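Local coordinates for thioredoxin-like protein (Bacteroides caccae ATCC 43185, PDB 4YOD) that is of uncharacterised function but probably acts as a thiol-disulfide oxidoreductase of the thioredoxin-like kind, at residues A[261-264]-A[265-269]; A[275-278]-A[279-283]. All blocks are in the same frame, centred on the assembly; numbering follows the deposited sequence.

Both contacts belong to the C-terminal, thioredoxin-like part of the chain and follow each other in series. Contact 1 is the hairpin turn that leads from strand 259-263 into the edge strand 269-272 of the mixed sheet; contact 2 is the first turns of helix 276-286, which the chain enters after a short link. Their centres lie about 14 Å apart. They meet where the helix settles on the sheet: L262 CD2 approaches Y282 CD1 at 3.5 Å and also packs on L283. Both are parts of the closing beta-beta-alpha unit of the thioredoxin fold, with the helix covering the sheet face on which L260, L262 and L271 lie.

Contact 1: A[261-264]-A[265-269]; sequences YLLN and KEKTV
With CG of N264 set between its backbone N and carbonyl carbon (chi1 71°), the amide folds back over the turn and OD1 meets the backbone N-H groups of E266 and T268. The bond from T268 N is 2.9 Å long at OD1 of N264, its donor above the amide plane; that from E266 N is weak. N264 OD1 lies 3.3 Å from T268 CB, and the amide rests against the threonine. A water joins N264 ND2, E266 OE1 and T268 OG1. A type I turn runs from N264 to K267, closed by K267 N to N264 O at 3.0 Å, and N264 N donates to T268 O at 2.9 Å. With K267 in the left-handed region, the turn carries a G1 bulge and forms the hairpin joining the last two strands of the thioredoxin sheet. Replacing N264 with an alanine would probably leave the N-H groups of E266 and T268 without their shared acceptor. Behind the turn L263 and V269 form an antiparallel non-hydrogen-bonded pair, L263 CD2 touching V269 CG2 at 3.9 Å, while V269 CG1 reaches the edge of the Y261 ring. K267 crosses L263 at about a right angle, its NZ bound to L172 O.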
loop_
_atom_site.group_PDB
_atom_site.type_symbol
_atom_site.label_atom_id
_atom_site.label_comp_id
_atom_site.label_asym_id
_atom_site.label_seq_id
_atom_site.Cartn_x
_atom_site.Cartn_y
_atom_site.Cartn_z
ATOM N N TYR A 261 6.334 -5.833 -6.025
ATOM C CA TYR A 261 5.962 -4.809 -7.003
ATOM C C TYR A 261 5.832 -5.445 -8.363
ATOM O O TYR A 261 6.611 -6.334 -8.693
ATOM C CB TYR A 261 7.032 -3.704 -7.099
ATOM C CG TYR A 261 7.009 -2.698 -5.974
ATOM C CD1 TYR A 261 7.587 -2.989 -4.742
ATOM C CD2 TYR A 261 6.510 -1.415 -6.173
ATOM C CE1 TYR A 261 7.625 -2.042 -3.715
ATOM C CE2 TYR A 261 6.523 -0.467 -5.144
ATOM C CZ TYR A 261 7.099 -0.783 -3.925
ATOM O OH TYR A 261 7.073 0.118 -2.895
ATOM N N LEU A 262 4.869 -4.988 -9.156
ATOM C CA LEU A 262 4.785 -5.387 -10.559
ATOM C C LEU A 262 4.985 -4.121 -11.374
ATOM O O LEU A 262 4.257 -3.143 -11.179
ATOM C CB LEU A 262 3.464 -6.102 -10.943
ATOM C CG LEU A 262 3.451 -6.645 -12.406
ATOM C CD1 LEU A 262 4.445 -7.813 -12.582
ATOM C CD2 LEU A 262 2.058 -7.082 -12.833
ATOM N N LEU A 263 5.953 -4.144 -12.278
ATOM C CA LEU A 263 6.274 -3.006 -13.144
ATOM C C LEU A 263 6.014 -3.374 -14.600
ATOM O O LEU A 263 6.142 -4.537 -14.956
ATOM C CB LEU A 263 7.746 -2.540 -12.977
ATOM C CG LEU A 263 8.405 -2.546 -11.566
ATOM C CD1 LEU A 263 9.859 -2.035 -11.643
ATOM C CD2 LEU A 263 7.608 -1.678 -10.538
ATOM N N ASN A 264 5.692 -2.384 -15.459
ATOM C CA ASN A 264 5.498 -2.653 -16.889
ATOM C C ASN A 264 6.872 -2.534 -17.618
ATOM O O ASN A 264 7.914 -2.446 -16.950
ATOM C CB ASN A 264 4.415 -1.739 -17.502
ATOM C CG ASN A 264 4.784 -0.280 -17.661
ATOM O OD1 ASN A 264 5.907 0.158 -17.393
ATOM N ND2 ASN A 264 3.854 0.505 -18.161
ATOM N N LYS A 265 6.857 -2.520 -18.967
ATOM C CA LYS A 265 8.023 -2.451 -19.865
ATOM C C LYS A 265 8.912 -1.208 -19.599
ATOM O O LYS A 265 10.144 -1.308 -19.670
ATOM C CB LYS A 265 7.539 -2.441 -21.328
ATOM C CG LYS A 265 8.661 -2.497 -22.383
ATOM C CD LYS A 265 8.542 -3.709 -23.303
ATOM C CE LYS A 265 9.694 -3.829 -24.283
ATOM N NZ LYS A 265 10.976 -4.218 -23.622
ATOM N N GLU A 266 8.278 -0.056 -19.312
ATOM C CA GLU A 266 8.935 1.244 -19.042
ATOM C C GLU A 266 9.268 1.423 -17.548
ATOM O O GLU A 266 9.737 2.495 -17.157
ATOM C CB GLU A 266 8.039 2.413 -19.501
ATOM C CG GLU A 266 7.612 2.368 -20.958
ATOM C CD GLU A 266 6.672 3.491 -21.352
ATOM O OE1 GLU A 266 5.446 3.338 -21.144
ATOM O OE2 GLU A 266 7.159 4.527 -21.862
ATOM N N LYS A 267 9.015 0.376 -16.721
ATOM C CA LYS A 267 9.249 0.337 -15.270
ATOM C C LYS A 267 8.239 1.197 -14.511
ATOM O O LYS A 267 8.476 1.530 -13.353
ATOM C CB LYS A 267 10.712 0.700 -14.866
ATOM C CG LYS A 267 11.785 -0.173 -15.549
ATOM C CD LYS A 267 11.703 -1.666 -15.156
ATOM C CE LYS A 267 12.779 -2.495 -15.830
ATOM N NZ LYS A 267 12.586 -2.555 -17.305
ATOM N N THR A 268 7.087 1.507 -15.135
ATOM C CA THR A 268 5.984 2.181 -14.442
ATOM C C THR A 268 5.393 1.150 -13.462
ATOM O O THR A 268 5.197 0.001 -13.857
ATOM C CB THR A 268 4.938 2.683 -15.452
ATOM O OG1 THR A 268 5.522 3.692 -16.261
ATOM C CG2 THR A 268 3.660 3.209 -14.783
ATOM N N VAL A 269 5.108 1.564 -12.222
ATOM C CA VAL A 269 4.516 0.707 -11.178
ATOM C C VAL A 269 3.064 0.426 -11.545
ATOM O O VAL A 269 2.275 1.363 -11.702
ATOM C CB VAL A 269 4.615 1.371 -9.758
ATOM C CG1 VAL A 269 3.927 0.505 -8.694
ATOM C CG2 VAL A 269 6.063 1.665 -9.362
HETATM O O HOH W 1 10.111 -4.017 -17.299
HETATM O O HOH W 2 4.070 3.394 -18.666
#

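Contact 2: A[275-278]-A[279-283]; sequences TTQA and IEEYL
T275 and I279 meet at the start of helix 276-286, where I279 N donates to T275 O at 3.2 Å. T275 is the N-cap: a chi1 of 63° turns OG1 back toward the first turn, and OG1 of T275 accepts from A278 N at 3.1 Å, thus satisfying a backbone N-H that has no helical carbonyl before it. The aliphatic arm of I279 lies against the same threonine's carbonyl, with I279 CG1 3.7 Å from T275 O, and continues onto L260 and L271 of the sheet. T276 comes next, its O taking the N-H of E280 at 2.9 Å, while CB of E280 sits close beside that oxygen. The E280 side chain reaches P200 and I201 of helix 200-207. Q277 O accepts from E281 N in the following bond. The side chains of Q277 and E281 lie side by side and point the same way, the amide and carboxylate planes 67° apart. NE2 of Q277 stays 3.7 Å from OE2 of E281, a loose approach on the exposed side of the helix. E281 CG packs nearer, 3.4 Å from Q277 O. A278 closes the first segment, its O bonded to Y282 N at 3.0 Å with CB of Y282 alongside. CG of Y282 is anti to its backbone N (chi1 -174°), and the ring leads away from A278 to pack on L270 and L271 and to stack with H286. The four i+4 to i bonds share nearly the same slight tilt from their carbonyl planes, as in a regular alpha-helix. The threonine N-cap and this unbroken run of bonds mark the start of an alpha-helix, here the C-terminal helix of the thioredoxin fold, packed against the sheet.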
loop_
_atom_site.group_PDB
_atom_site.type_symbol
_atom_site.label_atom_id
_atom_site.label_comp_id
_atom_site.label_asym_id
_atom_site.label_seq_id
_atom_site.Cartn_x
_atom_site.Cartn_y
_atom_site.Cartn_z
ATOM N N THR A 275 -0.233 -8.627 -3.107
ATOM C CA THR A 275 -0.219 -10.035 -2.714
ATOM C C THR A 275 0.195 -10.868 -3.935
ATOM O O THR A 275 0.105 -10.373 -5.059
ATOM C CB THR A 275 -1.582 -10.461 -2.195
ATOM O OG1 THR A 275 -2.546 -10.338 -3.253
ATOM C CG2 THR A 275 -2.013 -9.683 -0.943
ATOM N N THR A 276 0.613 -12.131 -3.725
ATOM C CA THR A 276 0.934 -13.040 -4.829
ATOM C C THR A 276 -0.323 -13.273 -5.688
ATOM O O THR A 276 -0.209 -13.364 -6.904
ATOM C CB THR A 276 1.510 -14.382 -4.337
ATOM O OG1 THR A 276 0.575 -14.998 -3.451
ATOM C CG2 THR A 276 2.874 -14.236 -3.668
ATOM N N GLN A 277 -1.519 -13.317 -5.059
ATOM C CA GLN A 277 -2.797 -13.534 -5.758
ATOM C C GLN A 277 -3.120 -12.354 -6.707
ATOM O O GLN A 277 -3.567 -12.594 -7.830
ATOM C CB GLN A 277 -3.952 -13.768 -4.759
ATOM C CG GLN A 277 -5.300 -14.064 -5.427
ATOM C CD GLN A 277 -6.466 -14.205 -4.469
ATOM O OE1 GLN A 277 -6.534 -13.563 -3.410
ATOM N NE2 GLN A 277 -7.442 -15.017 -4.855
ATOM N N ALA A 278 -2.868 -11.101 -6.262
ATOM C CA ALA A 278 -3.110 -9.886 -7.047
ATOM C C ALA A 278 -2.214 -9.872 -8.293
ATOM O O ALA A 278 -2.692 -9.587 -9.388
ATOM C CB ALA A 278 -2.847 -8.640 -6.192
ATOM N N ILE A 279 -0.929 -10.212 -8.126
ATOM C CA ILE A 279 0.033 -10.257 -9.236
ATOM C C ILE A 279 -0.389 -11.350 -10.216
ATOM O O ILE A 279 -0.431 -11.104 -11.427
ATOM C CB ILE A 279 1.483 -10.440 -8.729
ATOM C CG1 ILE A 279 1.969 -9.126 -8.061
ATOM C CG2 ILE A 279 2.454 -10.832 -9.892
ATOM C CD1 ILE A 279 3.139 -9.308 -7.216
ATOM N N GLU A 280 -0.713 -12.541 -9.691
ATOM C CA GLU A 280 -1.133 -13.678 -10.514
ATOM C C GLU A 280 -2.382 -13.323 -11.318
ATOM O O GLU A 280 -2.412 -13.580 -12.512
ATOM C CB GLU A 280 -1.373 -14.920 -9.636
ATOM C CG GLU A 280 -1.685 -16.186 -10.410
ATOM C CD GLU A 280 -2.056 -17.401 -9.578
ATOM O OE1 GLU A 280 -2.286 -17.257 -8.354
ATOM O OE2 GLU A 280 -2.126 -18.506 -10.162
ATOM N N GLU A 281 -3.397 -12.703 -10.682
ATOM C CA GLU A 281 -4.616 -12.374 -11.417
ATOM C C GLU A 281 -4.357 -11.312 -12.460
ATOM O O GLU A 281 -4.805 -11.483 -13.582
ATOM C CB GLU A 281 -5.744 -11.957 -10.489
ATOM C CG GLU A 281 -6.349 -13.122 -9.725
ATOM C CD GLU A 281 -7.605 -12.772 -8.953
ATOM O OE1 GLU A 281 -8.077 -11.617 -9.070
ATOM O OE2 GLU A 281 -8.117 -13.655 -8.226
ATOM N N TYR A 282 -3.556 -10.286 -12.136
ATOM C CA TYR A 282 -3.207 -9.227 -13.079
ATOM C C TYR A 282 -2.554 -9.802 -14.334
ATOM O O TYR A 282 -2.895 -9.395 -15.440
ATOM C CB TYR A 282 -2.244 -8.211 -12.437
ATOM C CG TYR A 282 -1.983 -7.020 -13.331
ATOM C CD1 TYR A 282 -1.074 -7.098 -14.379
ATOM C CD2 TYR A 282 -2.692 -5.835 -13.170
ATOM C CE1 TYR A 282 -0.875 -6.028 -15.244
ATOM C CE2 TYR A 282 -2.487 -4.749 -14.019
ATOM C CZ TYR A 282 -1.578 -4.852 -15.058
ATOM O OH TYR A 282 -1.377 -3.806 -15.929
ATOM N N LEU A 283 -1.564 -10.679 -14.158
ATOM C CA LEU A 283 -0.833 -11.265 -15.285
ATOM C C LEU A 283 -1.731 -12.193 -16.097
ATOM O O LEU A 283 -1.578 -12.267 -17.316
ATOM C CB LEU A 283 0.409 -12.009 -14.791
ATOM C CG LEU A 283 1.536 -11.114 -14.232
ATOM C CD1 LEU A 283 2.608 -11.960 -13.617
ATOM C CD2 LEU A 283 2.120 -10.178 -15.317
#